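Local coordinates for protein OLD nuclease (Thermus scotoductus, PDB 6P74) that degrades double-stranded DNA as a 5'-to-3' exonuclease, nicks and linearizes circular DNA, and has a DNA-stimulated ATPase activity, at residues Phe137-Arg142 against Ile274-Glu279; Thr36-Ile41 against Ile306-Ser311; Ala254-Ile259 against Arg288-Leu293. All coordinates share one frame; numbering follows the deposited sequence.

Contact 1 of 3, residues Phe137-Arg142 against Ile274-Glu279; sequences FLDHRR and IIEEPE
Phe137 and Ile274 pack side by side on one face of the sheet. Ile274 CG2 lies over a face of the phenyl ring in a CH-pi contact, 3.6 Å from Phe137 CE2. Leu138 N donates to Ile274 O at 2.7 Å, and Glu276 N to Leu138 O at 3.0 Å. On the other face Leu138 CB meets Ile275 CG1 at 4.0 Å, and helix 246-266 packs against Leu138. These are parallel strands of the ATPase core sheet, and 135-138 is an edge strand within this chain. The apolar run followed by Glu276 and Glu277 is consistent with a Walker B motif, and Glu276 lies beside Thr35 of the probable ATP site. Glu276 carries its CG on the side away from its own N (chi1 -156°), and the extended chain puts OE2 where His140 N donates to it at 3.1 Å. Arg39 forms a salt bridge with its OE1. Past the strand ends the contact is looser. Asp139 is exposed, its OD2 4.6 Å from Glu276 OE2 without a bond. His140 sets its ring edge against Glu277 CB, with CE1 3.3 Å away. Arg142 NH1 makes only a weak hydrogen bond to Pro278 O, at 3.4 Å.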
loop_
_atom_site.group_PDB
_atom_site.type_symbol
_atom_site.label_atom_id
_atom_site.label_comp_id
_atom_site.label_asym_id
_atom_site.label_seq_id
_atom_site.Cartn_x
_atom_site.Cartn_y
_atom_site.Cartn_z
ATOM N N PHE A 137 7.303 -7.747 -11.654
ATOM C CA PHE A 137 6.219 -6.835 -11.310
ATOM C C PHE A 137 6.667 -5.393 -11.543
ATOM O O PHE A 137 7.453 -4.847 -10.767
ATOM C CB PHE A 137 5.759 -7.042 -9.869
ATOM C CG PHE A 137 4.370 -6.528 -9.622
ATOM C CD1 PHE A 137 4.124 -5.166 -9.545
ATOM C CD2 PHE A 137 3.301 -7.399 -9.521
ATOM C CE1 PHE A 137 2.851 -4.680 -9.337
ATOM C CE2 PHE A 137 2.024 -6.918 -9.307
ATOM C CZ PHE A 137 1.802 -5.545 -9.218
ATOM N N LEU A 138 6.158 -4.770 -12.595
ATOM C CA LEU A 138 6.395 -3.345 -12.838
ATOM C C LEU A 138 5.226 -2.549 -12.271
ATOM O O LEU A 138 4.234 -2.293 -12.955
ATOM C CB LEU A 138 6.568 -3.071 -14.319
ATOM C CG LEU A 138 7.992 -2.979 -14.827
ATOM C CD1 LEU A 138 8.734 -4.246 -14.447
ATOM C CD2 LEU A 138 7.976 -2.770 -16.332
ATOM N N ASP A 139 5.330 -2.167 -11.006
ATOM C CA ASP A 139 4.309 -1.315 -10.421
ATOM C C ASP A 139 4.759 0.134 -10.560
ATOM O O ASP A 139 5.814 0.425 -11.121
ATOM C CB ASP A 139 4.039 -1.711 -8.968
ATOM C CG ASP A 139 5.053 -1.134 -7.992
ATOM O OD1 ASP A 139 6.256 -1.047 -8.326
ATOM O OD2 ASP A 139 4.633 -0.766 -6.874
ATOM N N HIS A 140 3.975 1.072 -10.050
ATOM C CA HIS A 140 4.389 2.458 -10.239
ATOM C C HIS A 140 5.598 2.479 -9.313
ATOM O O HIS A 140 5.504 2.597 -8.089
ATOM C CB HIS A 140 3.237 3.411 -10.014
ATOM C CG HIS A 140 2.515 3.720 -11.282
ATOM N ND1 HIS A 140 1.468 2.951 -11.741
ATOM C CD2 HIS A 140 2.745 4.654 -12.236
ATOM C CE1 HIS A 140 1.050 3.429 -12.899
ATOM N NE2 HIS A 140 1.811 4.459 -13.223
ATOM N N ARG A 141 6.766 2.345 -9.942
ATOM C CA ARG A 141 8.036 2.650 -9.303
ATOM C C ARG A 141 8.452 3.972 -9.936
ATOM O O ARG A 141 8.858 4.900 -9.231
ATOM C CB ARG A 141 9.066 1.557 -9.583
ATOM C CG ARG A 141 10.470 1.841 -9.097
ATOM C CD ARG A 141 11.412 0.774 -9.624
ATOM N NE ARG A 141 11.569 0.865 -11.076
ATOM C CZ ARG A 141 11.706 -0.181 -11.889
ATOM N NH1 ARG A 141 11.850 0.009 -13.196
ATOM N NH2 ARG A 141 11.688 -1.417 -11.406
ATOM N N ARG A 142 8.338 4.070 -11.265
ATOM C CA ARG A 142 8.534 5.304 -12.044
ATOM C C ARG A 142 8.480 6.580 -11.197
ATOM O O ARG A 142 9.386 6.872 -10.408
ATOM C CB ARG A 142 7.475 5.394 -13.172
ATOM C CG ARG A 142 7.640 4.361 -14.311
ATOM C CD ARG A 142 6.364 4.144 -15.186
ATOM N NE ARG A 142 6.636 3.370 -16.417
ATOM C CZ ARG A 142 5.776 3.163 -17.421
ATOM N NH1 ARG A 142 4.538 3.651 -17.385
ATOM N NH2 ARG A 142 6.167 2.467 -18.476
ATOM N N ILE A 274 4.131 -8.393 -15.188
ATOM C CA ILE A 274 2.905 -7.755 -14.752
ATOM C C ILE A 274 3.170 -6.262 -14.709
ATOM O O ILE A 274 4.191 -5.830 -14.160
ATOM C CB ILE A 274 2.469 -8.294 -13.384
ATOM C CG1 ILE A 274 2.056 -9.764 -13.530
ATOM C CG2 ILE A 274 1.372 -7.430 -12.802
ATOM C CD1 ILE A 274 1.609 -10.402 -12.240
ATOM N N ILE A 275 2.285 -5.474 -15.316
ATOM C CA ILE A 275 2.476 -4.028 -15.345
ATOM C C ILE A 275 1.228 -3.349 -14.830
ATOM O O ILE A 275 0.112 -3.625 -15.291
ATOM C CB ILE A 275 2.850 -3.513 -16.741
ATOM C CG1 ILE A 275 4.069 -4.266 -17.246
ATOM C CG2 ILE A 275 3.200 -2.024 -16.671
ATOM C CD1 ILE A 275 4.463 -3.933 -18.647
ATOM N N GLU A 276 1.417 -2.510 -13.830
ATOM C CA GLU A 276 0.385 -1.618 -13.328
ATOM C C GLU A 276 0.386 -0.373 -14.215
ATOM O O GLU A 276 1.324 0.427 -14.150
ATOM C CB GLU A 276 0.711 -1.287 -11.879
ATOM C CG GLU A 276 -0.414 -0.869 -11.017
ATOM C CD GLU A 276 0.083 -0.518 -9.625
ATOM O OE1 GLU A 276 -0.499 -1.028 -8.644
ATOM O OE2 GLU A 276 1.073 0.254 -9.524
ATOM N N GLU A 277 -0.635 -0.237 -15.095
ATOM C CA GLU A 277 -0.829 0.942 -15.944
ATOM C C GLU A 277 0.259 1.280 -16.957
ATOM O O GLU A 277 0.783 2.399 -16.965
ATOM C CB GLU A 277 -1.082 2.180 -15.093
ATOM C CG GLU A 277 -2.526 2.452 -14.927
ATOM C CD GLU A 277 -3.010 2.085 -13.566
ATOM O OE1 GLU A 277 -2.576 2.770 -12.612
ATOM O OE2 GLU A 277 -3.812 1.124 -13.461
ATOM N N PRO A 278 0.610 0.352 -17.843
ATOM C CA PRO A 278 1.694 0.625 -18.789
ATOM C C PRO A 278 1.696 1.979 -19.454
ATOM O O PRO A 278 2.739 2.399 -19.973
ATOM C CB PRO A 278 1.562 -0.496 -19.819
ATOM C CG PRO A 278 0.105 -0.934 -19.733
ATOM C CD PRO A 278 -0.330 -0.694 -18.344
ATOM N N GLU A 279 0.566 2.677 -19.436
ATOM C CA GLU A 279 0.481 3.944 -20.131
ATOM C C GLU A 279 1.146 5.067 -19.371
ATOM O O GLU A 279 1.448 6.096 -19.981
ATOM C CB GLU A 279 -0.977 4.338 -20.394
ATOM C CG GLU A 279 -1.796 4.604 -19.114
ATOM C CD GLU A 279 -2.498 3.334 -18.575
ATOM O OE1 GLU A 279 -2.028 2.213 -18.903
ATOM O OE2 GLU A 279 -3.524 3.464 -17.851
#

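Contact 2 of 3, residues Thr36-Ile41 against Ile306-Ser311; sequences TILRAI and IYSTHS
Leu38 and Ile306 point at each other from helix and strand, and their side chains lie antiparallel and overlap along their flanks. Leu38 CD2 meets Ile306 CG2 at 3.9 Å. The other branch, Leu38 CD1, reaches along the strand to Ser308, 3.5 Å from its OG. One leucine spans two residues on the same face of the strand, while Tyr307 between them points away. Leu38 CG lies opposite the carbonyl carbon (chi1 -60°), and with chi2 near 180° its two methyls fork over this face. One helical turn on, Ile41 CD1 approaches Ile306 CD1 at 4.5 Å and extends the apolar patch. The helix axis passes 9.0 Å from the strand axis, with the two directions 144° apart. Helix 34-45 follows the P-loop, so this is the P-loop helix lying on the central sheet of the ATPase domain. Ile274 and Ile26, from the strands on either side of 304-308, also touch Leu38. No hydrogen bond crosses the contact. Ser308 OG is hydrogen-bonded to Glu277 OE2, so this hydroxyl is satisfied although a methyl packs against it. The helix is therefore held here by apolar packing, which is less directional than hydrogen bonding.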
loop_
_atom_site.group_PDB
_atom_site.type_symbol
_atom_site.label_atom_id
_atom_site.label_comp_id
_atom_site.label_asym_id
_atom_site.label_seq_id
_atom_site.Cartn_x
_atom_site.Cartn_y
_atom_site.Cartn_z
ATOM N N THR A 36 -6.008 -5.217 -7.172
ATOM C CA THR A 36 -5.948 -6.308 -6.210
ATOM C C THR A 36 -5.709 -7.646 -6.904
ATOM O O THR A 36 -5.013 -8.512 -6.367
ATOM C CB THR A 36 -7.234 -6.315 -5.383
ATOM O OG1 THR A 36 -7.369 -5.049 -4.708
ATOM C CG2 THR A 36 -7.225 -7.443 -4.357
ATOM N N ILE A 37 -6.261 -7.832 -8.107
ATOM C CA ILE A 37 -5.899 -9.003 -8.901
ATOM C C ILE A 37 -4.390 -9.050 -9.111
ATOM O O ILE A 37 -3.746 -10.080 -8.879
ATOM C CB ILE A 37 -6.654 -9.011 -10.243
ATOM C CG1 ILE A 37 -8.138 -9.327 -10.018
ATOM C CG2 ILE A 37 -6.018 -10.012 -11.214
ATOM C CD1 ILE A 37 -9.003 -9.179 -11.254
ATOM N N LEU A 38 -3.798 -7.938 -9.551
ATOM C CA LEU A 38 -2.361 -7.939 -9.793
ATOM C C LEU A 38 -1.579 -8.219 -8.512
ATOM O O LEU A 38 -0.598 -8.978 -8.535
ATOM C CB LEU A 38 -1.916 -6.618 -10.400
ATOM C CG LEU A 38 -2.564 -6.254 -11.730
ATOM C CD1 LEU A 38 -1.848 -5.061 -12.316
ATOM C CD2 LEU A 38 -2.511 -7.440 -12.676
ATOM N N ARG A 39 -1.979 -7.606 -7.385
ATOM C CA ARG A 39 -1.233 -7.815 -6.142
ATOM C C ARG A 39 -1.308 -9.275 -5.688
ATOM O O ARG A 39 -0.333 -9.815 -5.148
ATOM C CB ARG A 39 -1.739 -6.877 -5.047
ATOM C CG ARG A 39 -1.691 -5.395 -5.432
ATOM C CD ARG A 39 -0.296 -4.764 -5.322
ATOM N NE ARG A 39 -0.273 -3.710 -4.305
ATOM C CZ ARG A 39 -0.653 -2.448 -4.506
ATOM N NH1 ARG A 39 -1.078 -2.051 -5.699
ATOM N NH2 ARG A 39 -0.605 -1.576 -3.505
ATOM N N ALA A 40 -2.449 -9.934 -5.918
ATOM C CA ALA A 40 -2.579 -11.332 -5.538
ATOM C C ALA A 40 -1.577 -12.204 -6.286
ATOM O O ALA A 40 -0.970 -13.112 -5.698
ATOM C CB ALA A 40 -4.008 -11.817 -5.785
ATOM N N ILE A 41 -1.401 -11.960 -7.589
ATOM C CA ILE A 41 -0.394 -12.704 -8.338
ATOM C C ILE A 41 0.981 -12.453 -7.743
ATOM O O ILE A 41 1.772 -13.385 -7.537
ATOM C CB ILE A 41 -0.443 -12.333 -9.833
ATOM C CG1 ILE A 41 -1.762 -12.794 -10.464
ATOM C CG2 ILE A 41 0.763 -12.919 -10.574
ATOM C CD1 ILE A 41 -2.094 -12.121 -11.831
ATOM N N ILE A 306 0.777 -9.200 -18.382
ATOM C CA ILE A 306 -0.470 -9.047 -17.657
ATOM C C ILE A 306 -0.475 -7.639 -17.093
ATOM O O ILE A 306 0.473 -7.249 -16.405
ATOM C CB ILE A 306 -0.602 -10.084 -16.533
ATOM C CG1 ILE A 306 -0.594 -11.503 -17.103
ATOM C CG2 ILE A 306 -1.841 -9.813 -15.668
ATOM C CD1 ILE A 306 -0.534 -12.566 -16.010
ATOM N N TYR A 307 -1.533 -6.874 -17.369
ATOM C CA TYR A 307 -1.524 -5.502 -16.888
ATOM C C TYR A 307 -2.928 -4.984 -16.615
ATOM O O TYR A 307 -3.911 -5.427 -17.218
ATOM C CB TYR A 307 -0.807 -4.587 -17.876
ATOM C CG TYR A 307 -1.384 -4.582 -19.265
ATOM C CD1 TYR A 307 -2.472 -3.782 -19.580
ATOM C CD2 TYR A 307 -0.829 -5.354 -20.266
ATOM C CE1 TYR A 307 -2.996 -3.761 -20.843
ATOM C CE2 TYR A 307 -1.334 -5.333 -21.533
ATOM C CZ TYR A 307 -2.421 -4.530 -21.820
ATOM O OH TYR A 307 -2.941 -4.504 -23.094
ATOM N N SER A 308 -3.005 -4.067 -15.654
ATOM C CA SER A 308 -4.132 -3.162 -15.506
ATOM C C SER A 308 -3.881 -1.929 -16.374
ATOM O O SER A 308 -2.734 -1.553 -16.632
ATOM C CB SER A 308 -4.334 -2.773 -14.039
ATOM O OG SER A 308 -3.200 -2.103 -13.498
ATOM N N THR A 309 -4.965 -1.326 -16.866
ATOM C CA THR A 309 -4.849 -0.147 -17.714
ATOM C C THR A 309 -6.104 0.705 -17.620
ATOM O O THR A 309 -7.206 0.208 -17.358
ATOM C CB THR A 309 -4.607 -0.515 -19.184
ATOM O OG1 THR A 309 -4.200 0.649 -19.901
ATOM C CG2 THR A 309 -5.878 -1.044 -19.818
ATOM N N HIS A 310 -5.915 2.006 -17.841
ATOM C CA HIS A 310 -6.997 2.965 -18.020
ATOM C C HIS A 310 -7.028 3.528 -19.426
ATOM O O HIS A 310 -7.839 4.419 -19.708
ATOM C CB HIS A 310 -6.857 4.123 -17.032
ATOM C CG HIS A 310 -7.304 3.793 -15.649
ATOM N ND1 HIS A 310 -8.629 3.848 -15.266
ATOM C CD2 HIS A 310 -6.608 3.413 -14.551
ATOM C CE1 HIS A 310 -8.730 3.508 -13.994
ATOM N NE2 HIS A 310 -7.518 3.241 -13.536
ATOM N N SER A 311 -6.156 3.059 -20.294
ATOM C CA SER A 311 -5.933 3.660 -21.594
ATOM C C SER A 311 -6.628 2.857 -22.667
ATOM O O SER A 311 -6.442 1.637 -22.730
ATOM C CB SER A 311 -4.443 3.730 -21.903
ATOM O OG SER A 311 -4.226 4.131 -23.251
#

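Contact 3 of 3, residues Ala254-Ile259 against Arg288-Leu293; sequences AIVVGI and RYFYRL. With SO4 (sulfate ion), chain J.
A chi1 of -180° turns Val257 CG1 away from its own N and leaves CG2 beside that N. Phe290 swings its ring away from its N in much the same manner (chi1 -163°). With these torsions the two branches of Val257 meet two different rings. CG2 sits over one face of the Phe290 ring, 3.8 Å from Phe290 CG and 4.0 Å from the ring centroid. It is displaced toward the rim, and the contact is of CH-pi type. CG1 takes the edge of Tyr289 instead, 3.8 Å from Tyr289 CD1. The valine is thus wedged between a ring face and a ring edge. Leu293 closes the patch one turn further along, with CD1 4.1 Å from Val257 O. Val256 CG1 adds a more distant touch at Phe290 CZ, 4.4 Å away.

The side-chain contacts are apolar, and no hydrogen bond links the two helices. Their axes pass 10.5 Å apart with their directions 27° from each other, so the helices run in roughly the same direction. Phe260, further along helix 246-266, makes an edge-to-face contact with the Phe290 ring. Met203 of the second subunit packs on both Val257 and Tyr289, so the dimer partner reaches this pair of helices.

Arg288 belongs to the exposed side of its helix. Its NH2 donates to sulfate O1 at 2.8 Å, with O1 at the guanidinium edge. The sulfate probably comes from the crystallisation liquor.

The contact lies away from the ATP and metal sites. Helix 246-266 leads into strand 272-276 and packs alongside helix 284-299. Strand 272-276, helix 284-299 and the parallel strand 304-308 form a beta-alpha-beta crossover, part of the alpha/beta core of a P-loop ATPase.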
loop_
_atom_site.group_PDB
_atom_site.type_symbol
_atom_site.label_atom_id
_atom_site.label_comp_id
_atom_site.label_asym_id
_atom_site.label_seq_id
_atom_site.Cartn_x
_atom_site.Cartn_y
_atom_site.Cartn_z
ATOM N N ALA A 254 9.767 6.624 -20.319
ATOM C CA ALA A 254 10.406 6.453 -21.613
ATOM C C ALA A 254 11.553 5.451 -21.525
ATOM O O ALA A 254 11.745 4.638 -22.434
ATOM C CB ALA A 254 10.891 7.807 -22.136
ATOM N N ILE A 255 12.315 5.477 -20.432
ATOM C CA ILE A 255 13.404 4.513 -20.296
ATOM C C ILE A 255 12.865 3.093 -20.166
ATOM O O ILE A 255 13.490 2.132 -20.634
ATOM C CB ILE A 255 14.299 4.906 -19.111
ATOM C CG1 ILE A 255 15.095 6.167 -19.464
ATOM C CG2 ILE A 255 15.225 3.739 -18.708
ATOM C CD1 ILE A 255 15.979 6.629 -18.351
ATOM N N VAL A 256 11.700 2.927 -19.550
ATOM C CA VAL A 256 11.123 1.592 -19.452
ATOM C C VAL A 256 10.784 1.065 -20.841
ATOM O O VAL A 256 11.067 -0.094 -21.165
ATOM C CB VAL A 256 9.899 1.619 -18.516
ATOM C CG1 VAL A 256 9.069 0.356 -18.657
ATOM C CG2 VAL A 256 10.368 1.771 -17.085
ATOM N N VAL A 257 10.181 1.909 -21.688
ATOM C CA VAL A 257 9.897 1.488 -23.057
ATOM C C VAL A 257 11.185 1.078 -23.746
ATOM O O VAL A 257 11.243 0.046 -24.429
ATOM C CB VAL A 257 9.156 2.597 -23.834
ATOM C CG1 VAL A 257 8.852 2.149 -25.271
ATOM C CG2 VAL A 257 7.857 2.997 -23.115
ATOM N N GLY A 258 12.255 1.854 -23.542
ATOM C CA GLY A 258 13.530 1.506 -24.144
ATOM C C GLY A 258 14.051 0.164 -23.659
ATOM O O GLY A 258 14.652 -0.595 -24.429
ATOM N N ILE A 259 13.829 -0.154 -22.375
ATOM C CA ILE A 259 14.267 -1.453 -21.868
ATOM C C ILE A 259 13.524 -2.569 -22.587
ATOM O O ILE A 259 14.125 -3.551 -23.035
ATOM C CB ILE A 259 14.091 -1.546 -20.338
ATOM C CG1 ILE A 259 15.173 -0.739 -19.614
ATOM C CG2 ILE A 259 14.194 -3.000 -19.863
ATOM C CD1 ILE A 259 14.730 -0.301 -18.250
ATOM N N ARG A 288 1.170 4.096 -27.974
ATOM C CA ARG A 288 0.948 3.263 -29.143
ATOM C C ARG A 288 2.189 2.462 -29.472
ATOM O O ARG A 288 2.103 1.274 -29.797
ATOM C CB ARG A 288 0.513 4.124 -30.327
ATOM C CG ARG A 288 -0.984 4.342 -30.359
ATOM C CD ARG A 288 -1.472 5.193 -31.563
ATOM N NE ARG A 288 -1.758 6.572 -31.165
ATOM C CZ ARG A 288 -2.932 7.004 -30.700
ATOM N NH1 ARG A 288 -3.978 6.177 -30.588
ATOM N NH2 ARG A 288 -3.059 8.279 -30.356
ATOM N N TYR A 289 3.356 3.089 -29.379
ATOM C CA TYR A 289 4.595 2.369 -29.645
ATOM C C TYR A 289 4.800 1.239 -28.627
ATOM O O TYR A 289 5.090 0.101 -28.994
ATOM C CB TYR A 289 5.756 3.375 -29.651
ATOM C CG TYR A 289 7.097 2.765 -29.920
ATOM C CD1 TYR A 289 7.791 2.139 -28.912
ATOM C CD2 TYR A 289 7.671 2.819 -31.181
ATOM C CE1 TYR A 289 9.012 1.568 -29.137
ATOM C CE2 TYR A 289 8.908 2.250 -31.423
ATOM C CZ TYR A 289 9.568 1.617 -30.384
ATOM O OH TYR A 289 10.797 1.025 -30.567
ATOM N N PHE A 290 4.589 1.525 -27.341
ATOM C CA PHE A 290 4.764 0.518 -26.299
ATOM C C PHE A 290 3.792 -0.656 -26.483
ATOM O O PHE A 290 4.192 -1.829 -26.442
ATOM C CB PHE A 290 4.591 1.194 -24.931
ATOM C CG PHE A 290 5.131 0.404 -23.766
ATOM C CD1 PHE A 290 6.063 -0.617 -23.956
ATOM C CD2 PHE A 290 4.704 0.685 -22.474
ATOM C CE1 PHE A 290 6.543 -1.342 -22.875
ATOM C CE2 PHE A 290 5.192 -0.031 -21.388
ATOM C CZ PHE A 290 6.101 -1.048 -21.585
ATOM N N TYR A 291 2.507 -0.357 -26.694
ATOM C CA TYR A 291 1.518 -1.413 -26.890
ATOM C C TYR A 291 1.887 -2.314 -28.065
ATOM O O TYR A 291 1.836 -3.543 -27.959
ATOM C CB TYR A 291 0.129 -0.806 -27.096
ATOM C CG TYR A 291 -0.981 -1.828 -27.299
ATOM C CD1 TYR A 291 -1.284 -2.761 -26.320
ATOM C CD2 TYR A 291 -1.732 -1.846 -28.470
ATOM C CE1 TYR A 291 -2.302 -3.703 -26.503
ATOM C CE2 TYR A 291 -2.753 -2.776 -28.656
ATOM C CZ TYR A 291 -3.033 -3.696 -27.667
ATOM O OH TYR A 291 -4.046 -4.612 -27.852
ATOM N N ARG A 292 2.240 -1.721 -29.205
ATOM C CA ARG A 292 2.649 -2.528 -30.353
ATOM C C ARG A 292 3.834 -3.417 -30.003
ATOM O O ARG A 292 3.919 -4.570 -30.446
ATOM C CB ARG A 292 3.001 -1.623 -31.526
ATOM C CG ARG A 292 3.069 -2.366 -32.849
ATOM C CD ARG A 292 4.289 -1.967 -33.652
ATOM N NE ARG A 292 5.524 -2.314 -32.952
ATOM C CZ ARG A 292 6.179 -3.462 -33.113
ATOM N NH1 ARG A 292 5.710 -4.384 -33.957
ATOM N NH2 ARG A 292 7.301 -3.689 -32.425
ATOM N N LEU A 293 4.759 -2.892 -29.201
ATOM C CA LEU A 293 5.926 -3.654 -28.790
ATOM C C LEU A 293 5.534 -4.811 -27.881
ATOM O O LEU A 293 6.027 -5.933 -28.049
ATOM C CB LEU A 293 6.910 -2.714 -28.100
ATOM C CG LEU A 293 8.287 -3.146 -27.657
ATOM C CD1 LEU A 293 8.995 -1.902 -27.206
ATOM C CD2 LEU A 293 8.157 -4.094 -26.513
HETATM S S SO4 J . -1.879 11.996 -30.838
HETATM O O1 SO4 J . -1.521 10.580 -30.806
HETATM O O2 SO4 J . -2.366 12.351 -32.169
HETATM O O3 SO4 J . -0.704 12.800 -30.530
HETATM O O4 SO4 J . -2.910 12.256 -29.837
#

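From the N terminus, residues 36-41 come first and 306-311 last, so contact 2 closes the longest loop and the other two nest within it. Contact 1 opens at 137-142 and closes at 274-279, after the chain has passed through the dimerization domain. Contact 3 opens inside that loop, at 254-259, and closes beyond it, at 288-293. Contacts 1 and 3 therefore cross. Strands 272-276 and 304-308 are neighbours, and Ile275 N probably hydrogen-bonds to Ile306 O between contacts 1 and 2. Contact 2 adds the P-loop helix to the sheet. Leu138 on Val256 and Pro278 on Phe290 join contact 1 to the helices of contact 3.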